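SusD homolog (PDB 3SGH) probably binds glycans at the cell surface as a SusD-like outer-membrane lipoprotein, handing them to a partner transporter for uptake. Local coordinates at residues A[79-84]-A[114-119]; A[125-130]-A[136-141]; A[142-147]-A[196-201]. All coordinates share one frame; numbering follows the deposited sequence. Where two conformers were deposited one is given.

Contact 1: residues A[79-84]-A[114-119]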
ATOM      1  N   ARG A  79      -9.892 -11.889  -4.165  1.00 15.68           N
ATOM      2  CA  ARG A  79     -10.257 -10.644  -4.784  1.00 16.86           C
ATOM      3  C   ARG A  79      -9.310 -10.301  -5.964  1.00 16.37           C
ATOM      4  O   ARG A  79      -9.769  -9.961  -7.081  1.00 17.09           O
ATOM      5  CB  ARG A  79     -10.240  -9.531  -3.722  1.00 17.65           C
ATOM      6  CG  ARG A  79     -10.727  -8.144  -4.230  1.00 18.98           C
ATOM      7  CD  ARG A  79     -12.140  -8.166  -4.767  1.00 22.34           C
ATOM      8  NE  ARG A  79     -13.105  -8.532  -3.753  1.00 20.84           N
ATOM      9  CZ  ARG A  79     -14.420  -8.530  -3.907  1.00 26.12           C
ATOM     10  NH1 ARG A  79     -14.961  -8.138  -5.055  1.00 29.62           N
ATOM     11  NH2 ARG A  79     -15.180  -8.892  -2.893  1.00 23.90           N
ATOM     12  N   LEU A  80      -8.006 -10.384  -5.702  1.00 16.07           N
ATOM     13  CA  LEU A  80      -7.003  -9.998  -6.664  1.00 17.06           C
ATOM     14  C   LEU A  80      -6.935 -11.020  -7.811  1.00 18.32           C
ATOM     15  O   LEU A  80      -6.906 -10.627  -8.969  1.00 17.57           O
ATOM     16  CB  LEU A  80      -5.626  -9.874  -6.008  1.00 16.31           C
ATOM     17  CG  LEU A  80      -5.589  -8.736  -4.955  1.00 15.82           C
ATOM     18  CD1 LEU A  80      -4.223  -8.677  -4.263  1.00 18.38           C
ATOM     19  CD2 LEU A  80      -5.937  -7.344  -5.614  1.00 14.77           C
ATOM     20  N   TYR A  81      -6.886 -12.317  -7.486  1.00 19.05           N
ATOM     21  CA  TYR A  81      -7.016 -13.330  -8.521  1.00 20.73           C
ATOM     22  C   TYR A  81      -8.274 -13.175  -9.354  1.00 20.11           C
ATOM     23  O   TYR A  81      -8.229 -13.332 -10.561  1.00 19.20           O
ATOM     24  CB  TYR A  81      -6.979 -14.743  -7.950  1.00 21.13           C
ATOM     25  CG  TYR A  81      -5.667 -15.428  -8.158  1.00 26.25           C
ATOM     26  CD1 TYR A  81      -4.538 -15.065  -7.456  1.00 30.11           C
ATOM     27  CD2 TYR A  81      -5.591 -16.496  -9.039  1.00 31.58           C
ATOM     28  CE1 TYR A  81      -3.315 -15.716  -7.681  1.00 35.02           C
ATOM     29  CE2 TYR A  81      -4.420 -17.162  -9.256  1.00 36.92           C
ATOM     30  CZ  TYR A  81      -3.278 -16.771  -8.591  1.00 37.23           C
ATOM     31  OH  TYR A  81      -2.126 -17.477  -8.843  1.00 41.22           O
ATOM     32  N   GLY A  82      -9.395 -12.858  -8.725  1.00 20.19           N
ATOM     33  CA  GLY A  82     -10.635 -12.689  -9.451  1.00 20.45           C
ATOM     34  C   GLY A  82     -10.596 -11.595 -10.500  1.00 20.08           C
ATOM     35  O   GLY A  82     -11.180 -11.731 -11.597  1.00 19.59           O
ATOM     36  N   TYR A  83      -9.918 -10.495 -10.191  1.00 17.98           N
ATOM     37  CA  TYR A  83      -9.845  -9.410 -11.160  1.00 17.82           C
ATOM     38  C   TYR A  83      -8.848  -9.716 -12.303  1.00 17.69           C
ATOM     39  O   TYR A  83      -9.108  -9.387 -13.457  1.00 17.58           O
ATOM     40  CB  TYR A  83      -9.474  -8.082 -10.475  1.00 16.03           C
ATOM     41  CG  TYR A  83     -10.550  -7.498  -9.603  1.00 16.98           C
ATOM     42  CD1 TYR A  83     -11.871  -7.432 -10.036  1.00 15.89           C
ATOM     43  CD2 TYR A  83     -10.223  -6.914  -8.376  1.00 15.32           C
ATOM     44  CE1 TYR A  83     -12.847  -6.897  -9.243  1.00 16.01           C
ATOM     45  CE2 TYR A  83     -11.186  -6.349  -7.586  1.00 17.14           C
ATOM     46  CZ  TYR A  83     -12.498  -6.337  -8.009  1.00 16.15           C
ATOM     47  OH  TYR A  83     -13.463  -5.763  -7.216  1.00 18.71           O
ATOM     48  N   ILE A  84      -7.718 -10.344 -11.979  1.00 16.36           N
ATOM     49  CA  ILE A  84      -6.650 -10.502 -12.943  1.00 17.41           C
ATOM     50  C   ILE A  84      -6.896 -11.675 -13.885  1.00 17.68           C
ATOM     51  O   ILE A  84      -6.587 -11.582 -15.074  1.00 18.80           O
ATOM     52  CB  ILE A  84      -5.276 -10.658 -12.238  1.00 16.74           C
ATOM     53  CG1 ILE A  84      -4.963  -9.359 -11.445  1.00 16.60           C
ATOM     54  CG2 ILE A  84      -4.183 -11.020 -13.252  1.00 17.83           C
ATOM     55  CD1 ILE A  84      -5.006  -8.031 -12.309  1.00 18.08           C
ATOM     56  N   GLN A 114       2.086  -8.009  -7.438  1.00 14.50           N
ATOM     57  CA  GLN A 114       3.115  -7.500  -6.522  1.00 15.70           C
ATOM     58  C   GLN A 114       2.503  -7.229  -5.152  1.00 14.80           C
ATOM     59  O   GLN A 114       3.135  -7.467  -4.143  1.00 16.07           O
ATOM     60  CB  GLN A 114       3.850  -6.280  -7.076  1.00 16.13           C
ATOM     61  CG  GLN A 114       3.069  -5.011  -7.334  1.00 16.73           C
ATOM     62  CD  GLN A 114       2.753  -4.186  -6.083  1.00 17.30           C
ATOM     63  OE1 GLN A 114       3.555  -4.125  -5.172  1.00 21.90           O
ATOM     64  NE2 GLN A 114       1.566  -3.561  -6.056  1.00 15.54           N
ATOM     65  N   LEU A 115       1.245  -6.775  -5.140  1.00 15.06           N
ATOM     66  CA  LEU A 115       0.495  -6.662  -3.910  1.00 14.69           C
ATOM     67  C   LEU A 115       0.304  -8.020  -3.244  1.00 14.82           C
ATOM     68  O   LEU A 115       0.567  -8.165  -2.054  1.00 15.90           O
ATOM     69  CB  LEU A 115      -0.856  -5.995  -4.128  1.00 15.58           C
ATOM     70  CG  LEU A 115      -1.790  -5.853  -2.919  1.00 16.45           C
ATOM     71  CD1 LEU A 115      -1.089  -5.218  -1.754  1.00 16.72           C
ATOM     72  CD2 LEU A 115      -3.063  -5.078  -3.346  1.00 18.22           C
ATOM     73  N   LEU A 116      -0.095  -9.033  -4.010  1.00 14.66           N
ATOM     74  CA  LEU A 116      -0.383 -10.330  -3.400  1.00 14.92           C
ATOM     75  C   LEU A 116       0.929 -10.958  -2.901  1.00 14.36           C
ATOM     76  O   LEU A 116       0.972 -11.566  -1.826  1.00 15.73           O
ATOM     77  CB  LEU A 116      -1.151 -11.230  -4.385  1.00 15.54           C
ATOM     78  CG  LEU A 116      -1.657 -12.558  -3.802  1.00 16.73           C
ATOM     79  CD1 LEU A 116      -2.531 -12.318  -2.533  1.00 15.28           C
ATOM     80  CD2 LEU A 116      -2.404 -13.426  -4.885  1.00 16.48           C
ATOM     81  N   ALA A 117       2.013 -10.808  -3.662  1.00 15.23           N
ATOM     82  CA  ALA A 117       3.340 -11.305  -3.228  1.00 15.74           C
ATOM     83  C   ALA A 117       3.801 -10.606  -1.947  1.00 15.49           C
ATOM     84  O   ALA A 117       4.388 -11.262  -1.071  1.00 16.50           O
ATOM     85  CB  ALA A 117       4.421 -11.127  -4.326  1.00 16.96           C
ATOM     86  N   SER A 118       3.515  -9.315  -1.836  1.00 15.09           N
ATOM     87  CA  SER A 118       3.826  -8.510  -0.636  1.00 14.72           C
ATOM     88  C   SER A 118       2.954  -8.876   0.578  1.00 14.71           C
ATOM     89  O   SER A 118       3.276  -8.513   1.707  1.00 15.30           O
ATOM     90  CB  SER A 118       3.719  -7.036  -0.958  1.00 14.71           C
ATOM     91  OG  SER A 118       4.698  -6.686  -1.939  1.00 15.34           O
ATOM     92  N   LEU A 119       1.846  -9.576   0.332  1.00 14.96           N
ATOM     93  CA  LEU A 119       1.000 -10.114   1.373  1.00 14.88           C
ATOM     94  C   LEU A 119       1.440 -11.525   1.823  1.00 15.88           C
ATOM     95  O   LEU A 119       1.646 -11.742   3.010  1.00 15.33           O
ATOM     96  CB  LEU A 119      -0.457 -10.155   0.879  1.00 15.11           C
ATOM     97  CG  LEU A 119      -1.158  -8.796   0.774  1.00 14.38           C
ATOM     98  CD1 LEU A 119      -2.486  -8.855  -0.017  1.00 12.14           C
ATOM     99  CD2 LEU A 119      -1.450  -8.204   2.210  1.00 13.96           C
TER

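Contact 2: residues A[125-130]-A[136-141]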
ATOM      1  N   TYR A 125       2.733 -17.836 -10.768  1.00 20.38           N
ATOM      2  CA  TYR A 125       2.894 -16.726 -11.690  1.00 20.25           C
ATOM      3  C   TYR A 125       3.473 -17.242 -13.018  1.00 21.62           C
ATOM      4  O   TYR A 125       2.712 -17.383 -13.987  1.00 22.11           O
ATOM      5  CB  TYR A 125       3.699 -15.576 -11.038  1.00 20.15           C
ATOM      6  CG  TYR A 125       3.777 -14.317 -11.883  1.00 19.05           C
ATOM      7  CD1 TYR A 125       2.823 -13.319 -11.769  1.00 19.74           C
ATOM      8  CD2 TYR A 125       4.792 -14.157 -12.824  1.00 19.83           C
ATOM      9  CE1 TYR A 125       2.865 -12.170 -12.558  1.00 18.43           C
ATOM     10  CE2 TYR A 125       4.832 -12.988 -13.640  1.00 17.86           C
ATOM     11  CZ  TYR A 125       3.848 -12.020 -13.487  1.00 19.08           C
ATOM     12  OH  TYR A 125       3.853 -10.899 -14.268  1.00 21.77           O
ATOM     13  N   THR A 126       4.743 -17.612 -13.034  1.00 22.29           N
ATOM     14  CA  THR A 126       5.420 -18.042 -14.270  1.00 23.70           C
ATOM     15  C   THR A 126       4.820 -19.290 -14.882  1.00 25.75           C
ATOM     16  O   THR A 126       4.776 -19.418 -16.107  1.00 25.08           O
ATOM     17  CB  THR A 126       6.919 -18.259 -14.059  1.00 24.10           C
ATOM     18  OG1 THR A 126       7.126 -19.303 -13.114  1.00 26.54           O
ATOM     19  CG2 THR A 126       7.592 -17.000 -13.531  1.00 22.53           C
ATOM     20  N   GLN A 127       4.319 -20.175 -14.028  1.00 26.99           N
ATOM     21  CA  GLN A 127       3.854 -21.500 -14.440  0.50 28.85           C
ATOM     22  C   GLN A 127       2.352 -21.558 -14.670  1.00 29.26           C
ATOM     23  O   GLN A 127       1.822 -22.619 -14.950  1.00 31.58           O
ATOM     24  CB  GLN A 127       4.236 -22.539 -13.384  0.50 28.96           C
ATOM     25  CG  GLN A 127       5.736 -22.638 -13.129  0.50 30.42           C
ATOM     26  CD  GLN A 127       6.511 -22.820 -14.401  0.50 32.54           C
ATOM     27  OE1 GLN A 127       6.464 -23.887 -15.024  0.50 34.26           O
ATOM     28  NE2 GLN A 127       7.250 -21.792 -14.794  0.50 32.23           N
HETATM   29  N   MSE A 128       1.656 -20.431 -14.534  1.00 30.17           N
HETATM   30  CA  MSE A 128       0.230 -20.434 -14.793  0.60 30.48           C
HETATM   31  C   MSE A 128      -0.095 -20.565 -16.262  1.00 32.64           C
HETATM   32  O   MSE A 128       0.606 -19.999 -17.124  1.00 32.36           O
HETATM   33  CB  MSE A 128      -0.391 -19.196 -14.259  0.60 29.43           C
HETATM   34  CG  MSE A 128      -0.304 -19.180 -12.796  0.60 28.20           C
HETATM   35 SE   MSE A 128      -1.046 -17.540 -12.240  0.45 22.32          SE
HETATM   36  CE  MSE A 128      -2.912 -17.965 -12.382  0.60 26.94           C
ATOM     37  N   LYS A 129      -1.144 -21.344 -16.532  1.00 34.54           N
ATOM     38  CA  LYS A 129      -1.676 -21.580 -17.867  1.00 37.45           C
ATOM     39  C   LYS A 129      -3.194 -21.329 -17.902  1.00 37.70           C
ATOM     40  O   LYS A 129      -3.911 -21.670 -16.960  1.00 37.34           O
ATOM     41  CB  LYS A 129      -1.397 -23.021 -18.304  1.00 38.50           C
ATOM     42  CG  LYS A 129       0.085 -23.363 -18.437  1.00 42.39           C
ATOM     43  CD  LYS A 129       0.315 -24.804 -18.961  1.00 47.59           C
ATOM     44  CE  LYS A 129       1.752 -25.311 -18.695  1.00 49.97           C
ATOM     45  NZ  LYS A 129       2.778 -24.185 -18.657  1.00 52.55           N
ATOM     46  N   ALA A 130      -3.654 -20.729 -18.999  1.00 39.46           N
ATOM     47  CA  ALA A 130      -5.079 -20.451 -19.255  1.00 41.50           C
ATOM     48  C   ALA A 130      -6.057 -21.531 -18.738  1.00 43.13           C
ATOM     49  O   ALA A 130      -6.061 -22.648 -19.227  1.00 43.55           O
ATOM     50  CB  ALA A 130      -5.301 -20.195 -20.761  1.00 42.26           C
ATOM     51  N   PRO A 136       1.859 -24.711 -10.217  1.00 22.29           N
ATOM     52  CA  PRO A 136       2.948 -24.574  -9.256  1.00 21.39           C
ATOM     53  C   PRO A 136       3.225 -23.148  -8.819  1.00 20.51           C
ATOM     54  O   PRO A 136       2.970 -22.159  -9.564  1.00 18.96           O
ATOM     55  CB  PRO A 136       4.164 -25.149 -10.012  1.00 21.45           C
ATOM     56  CG  PRO A 136       3.571 -26.099 -10.966  1.00 23.98           C
ATOM     57  CD  PRO A 136       2.296 -25.423 -11.428  1.00 22.46           C
ATOM     58  N   TYR A 137       3.721 -23.036  -7.593  1.00 19.89           N
ATOM     59  CA  TYR A 137       4.064 -21.733  -7.023  1.00 20.41           C
ATOM     60  C   TYR A 137       5.471 -21.343  -7.453  1.00 19.80           C
ATOM     61  O   TYR A 137       6.339 -22.184  -7.533  1.00 21.05           O
ATOM     62  CB  TYR A 137       3.985 -21.749  -5.486  1.00 19.79           C
ATOM     63  CG  TYR A 137       2.567 -21.618  -4.918  1.00 19.72           C
ATOM     64  CD1 TYR A 137       1.523 -22.451  -5.355  1.00 21.28           C
ATOM     65  CD2 TYR A 137       2.261 -20.644  -3.962  1.00 18.33           C
ATOM     66  CE1 TYR A 137       0.227 -22.322  -4.832  1.00 19.77           C
ATOM     67  CE2 TYR A 137       0.973 -20.524  -3.449  1.00 19.64           C
ATOM     68  CZ  TYR A 137      -0.038 -21.386  -3.888  1.00 19.63           C
ATOM     69  OH  TYR A 137      -1.324 -21.281  -3.399  1.00 19.42           O
ATOM     70  N   ASP A 138       5.678 -20.054  -7.738  1.00 19.60           N
ATOM     71  CA  ASP A 138       7.041 -19.481  -7.815  1.00 19.82           C
ATOM     72  C   ASP A 138       7.509 -19.143  -6.380  1.00 19.87           C
ATOM     73  O   ASP A 138       6.721 -18.645  -5.554  1.00 18.86           O
ATOM     74  CB  ASP A 138       7.049 -18.163  -8.588  1.00 20.39           C
ATOM     75  CG  ASP A 138       6.745 -18.324 -10.084  1.00 21.44           C
ATOM     76  OD1 ASP A 138       6.811 -19.435 -10.609  1.00 23.89           O
ATOM     77  OD2 ASP A 138       6.419 -17.292 -10.714  1.00 24.90           O
ATOM     78  N   ASN A 139       8.784 -19.359  -6.074  1.00 19.94           N
ATOM     79  CA  ASN A 139       9.290 -18.781  -4.837  1.00 19.48           C
ATOM     80  C   ASN A 139       9.389 -17.268  -5.014  1.00 18.41           C
ATOM     81  O   ASN A 139       9.189 -16.749  -6.113  1.00 16.41           O
ATOM     82  CB  ASN A 139      10.580 -19.452  -4.375  1.00 20.21           C
ATOM     83  CG  ASN A 139      11.770 -19.178  -5.266  1.00 22.10           C
ATOM     84  OD1 ASN A 139      11.773 -18.277  -6.076  1.00 21.18           O
ATOM     85  ND2 ASN A 139      12.785 -19.974  -5.107  1.00 29.79           N
ATOM     86  N   GLU A 140       9.609 -16.550  -3.923  1.00 16.85           N
ATOM     87  CA  GLU A 140       9.517 -15.112  -3.976  1.00 17.15           C
ATOM     88  C   GLU A 140      10.590 -14.517  -4.890  1.00 16.87           C
ATOM     89  O   GLU A 140      10.287 -13.669  -5.710  1.00 15.73           O
ATOM     90  CB  GLU A 140       9.554 -14.526  -2.581  1.00 16.28           C
ATOM     91  CG  GLU A 140       8.278 -14.863  -1.765  1.00 16.40           C
ATOM     92  CD  GLU A 140       8.470 -14.588  -0.286  1.00 17.58           C
ATOM     93  OE1 GLU A 140       8.337 -13.402   0.073  1.00 16.84           O
ATOM     94  OE2 GLU A 140       8.763 -15.534   0.510  1.00 17.08           O
ATOM     95  N   GLN A 141      11.830 -14.993  -4.828  1.00 17.59           N
ATOM     96  CA  GLN A 141      12.809 -14.474  -5.785  1.00 17.95           C
ATOM     97  C   GLN A 141      12.305 -14.601  -7.230  1.00 17.76           C
ATOM     98  O   GLN A 141      12.422 -13.658  -8.031  1.00 16.84           O
ATOM     99  CB  GLN A 141      14.200 -15.128  -5.621  1.00 18.57           C
ATOM    100  CG  GLN A 141      15.186 -14.546  -6.582  1.00 22.15           C
ATOM    101  CD  GLN A 141      16.445 -15.360  -6.656  1.00 26.73           C
ATOM    102  OE1 GLN A 141      16.394 -16.585  -6.811  1.00 27.07           O
ATOM    103  NE2 GLN A 141      17.581 -14.697  -6.552  1.00 28.21           N
TER
HETATM  104  O   HOH W   1       4.372 -20.242 -11.060  1.00 17.33           O

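Contact 3: residues A[142-147]-A[196-201]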
ATOM      1  N   THR A 142      11.721 -15.744  -7.556  1.00 17.62           N
ATOM      2  CA  THR A 142      11.354 -16.028  -8.935  1.00 18.32           C
ATOM      3  C   THR A 142      10.233 -15.131  -9.381  1.00 18.06           C
ATOM      4  O   THR A 142      10.280 -14.575 -10.478  1.00 18.88           O
ATOM      5  CB  THR A 142      10.962 -17.531  -9.094  1.00 18.38           C
ATOM      6  OG1 THR A 142      12.146 -18.330  -8.875  1.00 19.42           O
ATOM      7  CG2 THR A 142      10.415 -17.814 -10.477  1.00 19.51           C
ATOM      8  N   VAL A 143       9.218 -14.972  -8.533  1.00 18.02           N
ATOM      9  CA  VAL A 143       8.075 -14.116  -8.927  1.00 17.43           C
ATOM     10  C   VAL A 143       8.477 -12.645  -8.995  1.00 17.00           C
ATOM     11  O   VAL A 143       8.083 -11.967  -9.911  1.00 16.27           O
ATOM     12  CB  VAL A 143       6.782 -14.334  -8.086  1.00 17.93           C
ATOM     13  CG1 VAL A 143       6.944 -13.945  -6.615  1.00 20.03           C
ATOM     14  CG2 VAL A 143       5.639 -13.601  -8.729  1.00 18.20           C
ATOM     15  N   TRP A 144       9.281 -12.148  -8.062  1.00 16.90           N
ATOM     16  CA  TRP A 144       9.713 -10.758  -8.162  1.00 15.82           C
ATOM     17  C   TRP A 144      10.490 -10.527  -9.459  1.00 16.50           C
ATOM     18  O   TRP A 144      10.238  -9.565 -10.178  1.00 16.02           O
ATOM     19  CB  TRP A 144      10.505 -10.359  -6.918  1.00 16.65           C
ATOM     20  CG  TRP A 144       9.570 -10.044  -5.740  1.00 14.37           C
ATOM     21  CD1 TRP A 144       9.227 -10.886  -4.730  1.00 14.07           C
ATOM     22  CD2 TRP A 144       8.819  -8.836  -5.516  1.00 15.04           C
ATOM     23  NE1 TRP A 144       8.375 -10.290  -3.879  1.00 17.48           N
ATOM     24  CE2 TRP A 144       8.067  -9.038  -4.338  1.00 15.24           C
ATOM     25  CE3 TRP A 144       8.725  -7.621  -6.180  1.00 14.16           C
ATOM     26  CZ2 TRP A 144       7.245  -8.049  -3.797  1.00 15.02           C
ATOM     27  CZ3 TRP A 144       7.867  -6.645  -5.670  1.00 14.78           C
ATOM     28  CH2 TRP A 144       7.133  -6.873  -4.504  1.00 16.66           C
ATOM     29  N   HIS A 145      11.435 -11.406  -9.759  1.00 16.39           N
ATOM     30  CA  HIS A 145      12.213 -11.264 -11.022  1.00 17.60           C
ATOM     31  C   HIS A 145      11.342 -11.388 -12.277  1.00 17.79           C
ATOM     32  O   HIS A 145      11.461 -10.560 -13.216  1.00 17.61           O
ATOM     33  CB  HIS A 145      13.371 -12.242 -11.063  1.00 17.73           C
ATOM     34  CG  HIS A 145      14.501 -11.879 -10.145  1.00 20.63           C
ATOM     35  ND1 HIS A 145      15.817 -12.130 -10.457  1.00 25.31           N
ATOM     36  CD2 HIS A 145      14.510 -11.321  -8.917  1.00 19.76           C
ATOM     37  CE1 HIS A 145      16.588 -11.729  -9.459  1.00 23.95           C
ATOM     38  NE2 HIS A 145      15.819 -11.239  -8.509  1.00 22.37           N
ATOM     39  N   ALA A 146      10.435 -12.371 -12.286  1.00 17.42           N
ATOM     40  CA  ALA A 146       9.477 -12.529 -13.372  1.00 16.99           C
ATOM     41  C   ALA A 146       8.620 -11.285 -13.576  1.00 17.12           C
ATOM     42  O   ALA A 146       8.402 -10.902 -14.717  1.00 16.97           O
ATOM     43  CB  ALA A 146       8.566 -13.738 -13.154  1.00 17.02           C
HETATM   44  N   MSE A 147       8.142 -10.685 -12.472  1.00 16.81           N
HETATM   45  CA  MSE A 147       7.312  -9.482 -12.547  1.00 16.70           C
HETATM   46  C   MSE A 147       8.116  -8.301 -13.085  1.00 15.98           C
HETATM   47  O   MSE A 147       7.587  -7.544 -13.907  1.00 16.97           O
HETATM   48  CB  MSE A 147       6.612  -9.146 -11.212  1.00 17.06           C
HETATM   49  CG  MSE A 147       5.595 -10.142 -10.807  1.00 17.20           C
HETATM   50 SE   MSE A 147       4.593  -9.600  -9.251  0.75 14.21          SE
HETATM   51  CE  MSE A 147       6.086  -9.741  -8.010  1.00 15.62           C
ATOM     52  N   ALA A 196      11.638  -2.161  -6.723  1.00 14.95           N
ATOM     53  CA  ALA A 196      13.081  -2.203  -6.538  1.00 14.55           C
ATOM     54  C   ALA A 196      13.439  -1.865  -5.084  1.00 14.43           C
ATOM     55  O   ALA A 196      14.206  -2.571  -4.444  1.00 14.46           O
ATOM     56  CB  ALA A 196      13.791  -1.223  -7.495  1.00 14.73           C
ATOM     57  N   ILE A 197      12.870  -0.784  -4.558  1.00 14.30           N
ATOM     58  CA  ILE A 197      13.096  -0.399  -3.150  1.00 15.03           C
ATOM     59  C   ILE A 197      12.606  -1.521  -2.222  1.00 15.26           C
ATOM     60  O   ILE A 197      13.283  -1.884  -1.267  1.00 16.17           O
ATOM     61  CB  ILE A 197      12.412   0.968  -2.811  1.00 14.82           C
ATOM     62  CG1 ILE A 197      13.257   2.116  -3.445  1.00 17.01           C
ATOM     63  CG2 ILE A 197      12.216   1.137  -1.249  1.00 15.43           C
ATOM     64  CD1 ILE A 197      14.613   2.407  -2.697  1.00 16.57           C
ATOM     65  N   ARG A 198      11.481  -2.138  -2.565  1.00 15.18           N
ATOM     66  CA  ARG A 198      10.913  -3.150  -1.662  1.00 15.72           C
ATOM     67  C   ARG A 198      11.800  -4.363  -1.496  1.00 15.01           C
ATOM     68  O   ARG A 198      11.864  -4.938  -0.378  1.00 15.33           O
ATOM     69  CB  ARG A 198       9.543  -3.572  -2.111  1.00 15.80           C
ATOM     70  CG  ARG A 198       8.911  -4.510  -1.056  1.00 18.35           C
ATOM     71  CD  ARG A 198       7.518  -4.480  -1.014  1.00 20.49           C
ATOM     72  NE  ARG A 198       6.979  -3.152  -0.814  1.00 18.31           N
ATOM     73  CZ  ARG A 198       5.744  -2.857  -1.169  1.00 18.70           C
ATOM     74  NH1 ARG A 198       4.963  -3.815  -1.694  1.00 16.97           N
ATOM     75  NH2 ARG A 198       5.272  -1.616  -0.994  1.00 16.81           N
ATOM     76  N   ILE A 199      12.456  -4.772  -2.599  1.00 15.05           N
ATOM     77  CA  ILE A 199      13.396  -5.904  -2.563  1.00 15.57           C
ATOM     78  C   ILE A 199      14.887  -5.560  -2.329  1.00 16.29           C
ATOM     79  O   ILE A 199      15.768  -6.476  -2.415  1.00 15.46           O
ATOM     80  CB  ILE A 199      13.210  -6.842  -3.774  1.00 16.17           C
ATOM     81  CG1 ILE A 199      13.670  -6.194  -5.083  1.00 17.96           C
ATOM     82  CG2 ILE A 199      11.744  -7.318  -3.894  1.00 16.20           C
ATOM     83  CD1 ILE A 199      14.065  -7.267  -6.128  1.00 19.54           C
ATOM     84  N   SER A 200      15.143  -4.305  -1.927  1.00 15.22           N
ATOM     85  CA  SER A 200      16.487  -3.752  -1.907  1.00 16.32           C
ATOM     86  C   SER A 200      17.282  -4.261  -0.716  1.00 16.27           C
ATOM     87  O   SER A 200      18.530  -4.267  -0.748  1.00 17.38           O
ATOM     88  CB  SER A 200      16.472  -2.233  -1.927  1.00 15.80           C
ATOM     89  OG  SER A 200      15.836  -1.687  -0.794  1.00 16.04           O
ATOM     90  N   GLY A 201      16.572  -4.711   0.328  1.00 16.11           N
ATOM     91  CA  GLY A 201      17.260  -5.253   1.512  1.00 17.00           C
ATOM     92  C   GLY A 201      17.849  -6.618   1.195  1.00 17.43           C
ATOM     93  O   GLY A 201      19.023  -6.936   1.535  1.00 16.23           O
TER

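Contact 1: residues A[79-84]-A[114-119]
Two helices of the alpha-helical SusD-like fold, 75-84 and 100-120, pack almost antiparallel where Leu80 and Tyr81 meet Leu115 and Leu116. The short segments run at 159° to each other with their axes 10.8 Å apart, a spacing bridged by side chains alone. Leu80 points toward the partner helix, and its CD1 does the touching: it sits 3.9 Å from Leu115 CD2 and 4.0 Å from Leu116 CB, wedged between two consecutive residues. The side chains of Leu80 and Leu115 cross at about a right angle, the Leu80 CD1 methyl meeting the CG-CD2 branch of Leu115. Leu116 turns its CG anti to the backbone N (chi1 -173°), which carries Leu116 CD2 to the edge of the Tyr81 ring, in its plane and 3.7 Å from both Tyr81 CD1 and Tyr81 CE1. The tyrosine ring also stacks with Trp77, while Val27 of helix 26-29 touches Leu80. Behind the interface, Ser118 OG and Ser118 N reach Gln114 O from opposite faces of its carbonyl plane, which doubles the grip on that oxygen within helix 100-120. Apolar packing of this kind between near-antiparallel helices is typical of the TPR-like alpha-alpha superhelix to which SusD homologues belong.

Contact 2: residues A[125-130]-A[136-141]
Asp138 grips Thr126 through both carboxylate oxygens, and with Pro136 and Gln127 it supplies most of the surface buried where 125-130 meets 136-141. Its OD2 accepts the backbone N of Thr126 at 2.9 Å, a nearly straight bond of 169°, and OD1 takes the hydroxyl OG1 of the same residue at 2.5 Å. Both donors come to the syn sides of the carboxylate, tilted a little over 20° from its plane, so the group is fixed in rotation. Thr126 OG1 lies between its backbone N and carbonyl carbon (chi1 62°), which lets N and OG1 face one carboxylate together. In one of two conformers the bent Gln127 chain lets NE2 donate to Thr126 OG1 at 3.0 Å, in the amide plane. Nearer the backbone, Gln127 CB lies 4.0 Å from Pro136 CD. A water joins the two segments, accepting from Tyr125 N and Gln127 N and donating to Pro136 O and to Asp138 OD1, the last at 2.6 Å. The aspartate thus holds a type I turn, Tyr125 to Met128, in the connection between helices 100-120 and 140-162. Tyr125 packs on both helices and bonds Asp150 through its hydroxyl, while Pro136 leans on helix 468-477.

Contact 3: residues A[142-147]-A[196-201]
The indole of Trp144 carries Ile199 CG2 on one face and the CE methyl of selenomethionine Met147 on the other, 3.6 and 3.8 Å from the ring plane and both displaced toward the rim. The sandwich lies in the helical SusD-like fold, where helix 140-162 packs against the C-terminal end of helix 181-198. Ile199 makes a CH-pi contact: CG2 stands 4.0 Å from the centroid of the six-membered ring, 23° off its normal, and comes closest to Trp144 CD2 at 3.7 Å. With chi1 at 70°, Ile199 CG1 stands between backbone N and carbonyl carbon, and CG2, beside the N, is the branch laid on the indole. Arg198 CD approaches CH2 of the indole obliquely at 4.2 Å, and beyond it Arg198 NH1 has Ser118 OG of helix 100-120 as its partner. Trp491 adds a second indole, its plane at about 80° to that of Trp144. Replacing Trp144 by alanine would probably leave Ile199 CG2 and Met147 CE with no surface between them and open a gap beside the Arg198 chain. His145, next along the helix, stacks on Tyr206 and bonds Glu203, tying the same turn to helix 204-217. Where helix 181-198 ends, Ile197 O receives two donors, Ser200 N and Ser200 OG, the hydroxyl at 2.6 Å.

The three contacts form one continuous patch of the helical body, their centres about 13 to 15 Å apart and helix 100-120 followed in the chain by helix 140-162. Contact 1 meets contact 3 through Ser118, whose OG lies 2.9 Å from Arg198 NH1 and 3.4 Å from Trp144 CZ2. Contacts 2 and 3 share helix 140-162: Tyr125 CB sits 3.6 Å from Val143 CG2, so the turn held by Asp138 is laid on the helix that carries the tryptophan. Between contacts 1 and 2, one conformer of selenomethionine Met128 brings its CE to the Tyr81 ring. Contact 2 lies farthest out: its centre is about 23 Å from the centre of the chain, against about 12 Å for that of contact 1.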